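Restriction endonuclease EcoP15I, restriction subunit (PDB 4ZCF) cleaves DNA near inversely oriented recognition sites, acting with its Mod partner subunits and using ATP bound in a helicase-like domain. Local coordinates at residues Lys109-Val114 against Asp214-Val219; Ser693-Phe698 against Arg786-Gly791. All blocks are in the same frame, centred on the assembly; numbering follows the deposited sequence.

Interaction 1 (Lys109-Val114 against Asp214-Val219); sequences KFIIIV and DALRAV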
# COMPACT_ATOMS: atom_id res chain seq x y z
N LYS C 109 20.08 -3.26 -14.41
CA LYS C 109 18.95 -4.13 -14.09
C LYS C 109 19.36 -5.60 -14.12
O LYS C 109 19.83 -6.10 -15.15
CB LYS C 109 17.73 -3.81 -14.97
CG LYS C 109 17.00 -2.57 -14.45
CD LYS C 109 15.68 -2.32 -15.10
CE LYS C 109 15.22 -0.93 -14.74
NZ LYS C 109 13.91 -0.60 -15.37
N PHE C 110 19.26 -6.25 -12.95
CA PHE C 110 19.69 -7.63 -12.73
C PHE C 110 18.60 -8.42 -11.99
O PHE C 110 17.94 -7.88 -11.10
CB PHE C 110 20.99 -7.66 -11.89
CG PHE C 110 22.13 -6.79 -12.37
CD1 PHE C 110 22.19 -5.44 -12.02
CD2 PHE C 110 23.17 -7.33 -13.11
CE1 PHE C 110 23.24 -4.63 -12.49
CE2 PHE C 110 24.23 -6.52 -13.55
CZ PHE C 110 24.25 -5.18 -13.24
N ILE C 111 18.46 -9.71 -12.34
CA ILE C 111 17.53 -10.62 -11.67
C ILE C 111 18.39 -11.64 -10.87
O ILE C 111 19.22 -12.33 -11.46
CB ILE C 111 16.48 -11.30 -12.61
CG1 ILE C 111 15.74 -10.24 -13.48
CG2 ILE C 111 15.48 -12.13 -11.79
CD1 ILE C 111 14.73 -10.80 -14.60
N ILE C 112 18.21 -11.69 -9.52
CA ILE C 112 18.90 -12.65 -8.65
C ILE C 112 17.91 -13.78 -8.44
O ILE C 112 16.88 -13.58 -7.76
CB ILE C 112 19.35 -12.08 -7.26
CG1 ILE C 112 20.40 -10.97 -7.41
CG2 ILE C 112 19.88 -13.21 -6.35
CD1 ILE C 112 20.60 -10.17 -6.13
N ILE C 113 18.20 -14.96 -9.02
CA ILE C 113 17.32 -16.11 -8.87
C ILE C 113 17.81 -17.06 -7.76
O ILE C 113 18.95 -17.52 -7.78
CB ILE C 113 16.89 -16.74 -10.21
CG1 ILE C 113 16.41 -15.63 -11.18
CG2 ILE C 113 15.79 -17.82 -9.99
CD1 ILE C 113 15.96 -16.03 -12.57
N VAL C 114 16.95 -17.25 -6.73
CA VAL C 114 17.27 -18.05 -5.55
C VAL C 114 16.35 -19.28 -5.48
O VAL C 114 15.27 -19.24 -6.05
CB VAL C 114 17.36 -17.22 -4.22
CG1 VAL C 114 18.48 -16.19 -4.28
CG2 VAL C 114 16.03 -16.58 -3.84
N ASP C 214 7.08 -11.23 -20.26
CA ASP C 214 7.33 -10.39 -21.45
C ASP C 214 7.91 -9.02 -21.04
O ASP C 214 8.75 -8.46 -21.76
CB ASP C 214 6.05 -10.18 -22.26
CG ASP C 214 5.46 -11.42 -22.90
OD1 ASP C 214 6.22 -12.37 -23.17
OD2 ASP C 214 4.24 -11.42 -23.18
N ALA C 215 7.46 -8.50 -19.88
CA ALA C 215 7.95 -7.24 -19.36
C ALA C 215 9.40 -7.38 -18.88
O ALA C 215 10.20 -6.48 -19.15
CB ALA C 215 7.06 -6.77 -18.22
N LEU C 216 9.75 -8.52 -18.22
CA LEU C 216 11.11 -8.79 -17.72
C LEU C 216 12.07 -9.12 -18.85
O LEU C 216 13.22 -8.68 -18.82
CB LEU C 216 11.13 -9.87 -16.64
CG LEU C 216 10.46 -9.53 -15.30
CD1 LEU C 216 9.94 -10.75 -14.63
CD2 LEU C 216 11.39 -8.81 -14.38
N ARG C 217 11.59 -9.86 -19.87
CA ARG C 217 12.39 -10.20 -21.04
C ARG C 217 12.85 -8.91 -21.77
O ARG C 217 14.03 -8.79 -22.09
CB ARG C 217 11.61 -11.13 -21.97
CG ARG C 217 12.40 -11.52 -23.22
CD ARG C 217 11.55 -12.10 -24.32
NE ARG C 217 10.87 -13.34 -23.91
CZ ARG C 217 9.55 -13.49 -23.84
NH1 ARG C 217 8.75 -12.48 -24.14
NH2 ARG C 217 9.03 -14.64 -23.47
N ALA C 218 11.93 -7.94 -21.96
CA ALA C 218 12.14 -6.64 -22.62
C ALA C 218 13.15 -5.71 -21.92
O ALA C 218 13.68 -4.78 -22.55
CB ALA C 218 10.82 -5.92 -22.80
N VAL C 219 13.38 -5.93 -20.61
CA VAL C 219 14.32 -5.17 -19.78
C VAL C 219 15.79 -5.55 -20.16
O VAL C 219 16.72 -4.81 -19.84
CB VAL C 219 13.94 -5.37 -18.29
CG1 VAL C 219 15.14 -5.51 -17.36
CG2 VAL C 219 13.01 -4.27 -17.81

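Interaction 2 (Ser693-Phe698 against Arg786-Gly791); sequences SIFKSF and RKIKSG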
# COMPACT_ATOMS: atom_id res chain seq x y z
N SER C 693 55.68 16.95 -10.08
CA SER C 693 56.81 16.61 -10.95
C SER C 693 57.22 15.14 -10.85
O SER C 693 57.69 14.59 -11.84
CB SER C 693 57.99 17.54 -10.69
OG SER C 693 58.52 17.39 -9.39
N ILE C 694 57.04 14.51 -9.68
CA ILE C 694 57.37 13.09 -9.45
C ILE C 694 56.36 12.18 -10.18
O ILE C 694 56.77 11.22 -10.84
CB ILE C 694 57.51 12.79 -7.93
CG1 ILE C 694 58.65 13.64 -7.31
CG2 ILE C 694 57.72 11.29 -7.66
CD1 ILE C 694 58.52 13.97 -5.81
N PHE C 695 55.06 12.53 -10.10
CA PHE C 695 53.99 11.78 -10.79
C PHE C 695 54.04 12.01 -12.33
O PHE C 695 53.64 11.13 -13.10
CB PHE C 695 52.60 12.08 -10.18
CG PHE C 695 51.47 11.32 -10.84
CD1 PHE C 695 51.30 9.96 -10.61
CD2 PHE C 695 50.61 11.96 -11.72
CE1 PHE C 695 50.29 9.25 -11.27
CE2 PHE C 695 49.60 11.24 -12.39
CZ PHE C 695 49.45 9.89 -12.16
N LYS C 696 54.53 13.19 -12.77
CA LYS C 696 54.69 13.58 -14.18
C LYS C 696 55.79 12.72 -14.85
O LYS C 696 55.59 12.23 -15.96
CB LYS C 696 55.02 15.08 -14.31
CG LYS C 696 55.19 15.60 -15.74
CD LYS C 696 54.48 16.93 -16.00
CE LYS C 696 55.24 18.15 -15.51
NZ LYS C 696 54.47 19.40 -15.75
N SER C 697 56.94 12.53 -14.15
CA SER C 697 58.08 11.73 -14.61
C SER C 697 57.65 10.29 -14.88
O SER C 697 57.93 9.78 -15.97
CB SER C 697 59.21 11.78 -13.59
OG SER C 697 59.69 13.11 -13.44
N PHE C 698 56.93 9.67 -13.91
CA PHE C 698 56.39 8.31 -14.02
C PHE C 698 55.40 8.23 -15.20
O PHE C 698 55.40 7.23 -15.94
CB PHE C 698 55.70 7.89 -12.70
CG PHE C 698 54.48 7.01 -12.88
CD1 PHE C 698 54.61 5.65 -13.14
CD2 PHE C 698 53.20 7.56 -12.84
CE1 PHE C 698 53.49 4.86 -13.38
CE2 PHE C 698 52.07 6.76 -13.06
CZ PHE C 698 52.22 5.41 -13.31
N ARG C 786 44.02 0.99 -13.54
CA ARG C 786 44.67 -0.20 -12.95
C ARG C 786 46.18 -0.25 -13.25
O ARG C 786 46.95 -0.78 -12.45
CB ARG C 786 43.98 -1.47 -13.44
N LYS C 787 46.60 0.33 -14.40
CA LYS C 787 48.00 0.40 -14.82
C LYS C 787 48.75 1.49 -14.05
O LYS C 787 49.86 1.23 -13.58
CB LYS C 787 48.10 0.63 -16.33
N ILE C 788 48.13 2.70 -13.88
CA ILE C 788 48.70 3.83 -13.11
C ILE C 788 48.94 3.42 -11.66
O ILE C 788 49.98 3.77 -11.11
CB ILE C 788 47.84 5.14 -13.22
CG1 ILE C 788 47.70 5.59 -14.69
CG2 ILE C 788 48.44 6.27 -12.37
CD1 ILE C 788 46.53 6.45 -14.97
N LYS C 789 48.03 2.63 -11.08
CA LYS C 789 48.15 2.14 -9.70
C LYS C 789 49.34 1.19 -9.54
O LYS C 789 50.27 1.49 -8.78
CB LYS C 789 46.85 1.47 -9.26
N SER C 790 49.32 0.07 -10.29
CA SER C 790 50.35 -0.98 -10.31
C SER C 790 51.71 -0.40 -10.69
O SER C 790 52.71 -0.74 -10.05
CB SER C 790 49.95 -2.07 -11.30
N GLY C 791 51.72 0.49 -11.69
CA GLY C 791 52.90 1.17 -12.20
C GLY C 791 53.50 2.17 -11.25
O GLY C 791 54.70 2.09 -10.97

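Interaction 1 (Lys109-Val114 against Asp214-Val219)
Ile111 meets Leu216, and Lys109 meets Val219, without any flat group between them. Phe110 points away from the helix, and its ring takes no part. The carboxylate of Asp214 and the guanidinium of Arg217 pair with each other within the helix. Arg217 starts away from the strand. Its NH1 lies 2.7 Å from Asp214 OD1 in a hydrogen-bonded salt bridge. NH1 comes to the anti side of OD1, 29° out of the carboxylate plane.

Strand 109-113 runs in the parallel sheet of the helicase-like P-loop fold, between strands 180-186 and 222-226. Helix 212-217 belongs to the beta-alpha-beta crossover that joins those two neighbours, and it packs on the strand they flank. Ile111 has CG1 anti to its carbonyl carbon and an extended end (chi2 174°). This carries CD1 out to Leu216 CD2, 3.9 Å away, and the two side chains meet at a slant. Next to them, Val219 CG1 sits against the Lys109 stem at about a right angle, 3.9 Å from Lys109 CB and equally close to Lys109 CD. The extended Lys109 chain continues past this methyl, and the NZ of this buried lysine is hydrogen-bonded to the backbone oxygens of Leu41, Phe170 and Ala173.

Interaction 2 (Ser693-Phe698 against Arg786-Gly791)
Phe698 and Phe695, one turn apart on helix 688-701, meet Ile788 of helix 782-798. This is a steep helix-helix crossing in a part of the chain whose modelled secondary structure is mainly helical. The short axes pass 12.0 Å apart, and their directions differ by 111°.

The Phe698 side chain reaches into the space between the helices. Its CB points toward the other helix, and CG carries the ring across. Along one branch of the ring, CD1 comes within 4.1 Å of Gly791 C. The next atom, Phe698 CE1, is closer to the same carbonyl carbon, at 3.4 Å. Gly791 has no side chain to stand between the ring and its backbone. Along the other branch, CE2 touches the CG2 methyl of Ile788 at 3.7 Å. At the tip, CZ reaches the Ile788 backbone, 3.5 Å from Ile788 O, while Ile788 CA lies in the ring plane beyond the edge. Cut back to alanine, Phe698 would probably leave a gap beside Gly791 and Ile788 CG2 with one ring partner instead of two.

The other partner is Phe695. With CG anti to the backbone N (chi1 -179°), its ring edge meets Ile788 in plane. Phe792 also packs on both rings, edge-to-face with Phe695. Val766 and Leu763 of helix 760-769 touch Phe695 as well. Both rings approach the Ile788 CG2 methyl from the same side, and Phe695 CE1 lies 3.7 Å from it.

How the interactions relate
From the N terminus, strand 109-113 comes first. The chain then adds strands 143-148 and 180-186 and several helices before interaction 1 closes a loop of 99 residues just ahead of strand 222-226. This ties a crossover helix to the sheet of the first P-loop lobe. The chain goes on to build a second parallel sheet and later enters the helical region holding 693-698. Interaction 2 closes its own loop of 87 residues, which includes helices 745-756 and 760-769, and ties helix 688-701 to helix 782-798. The two loops follow in series and neither nest nor cross. The centres of interactions 1 and 2 are about 42 Å apart.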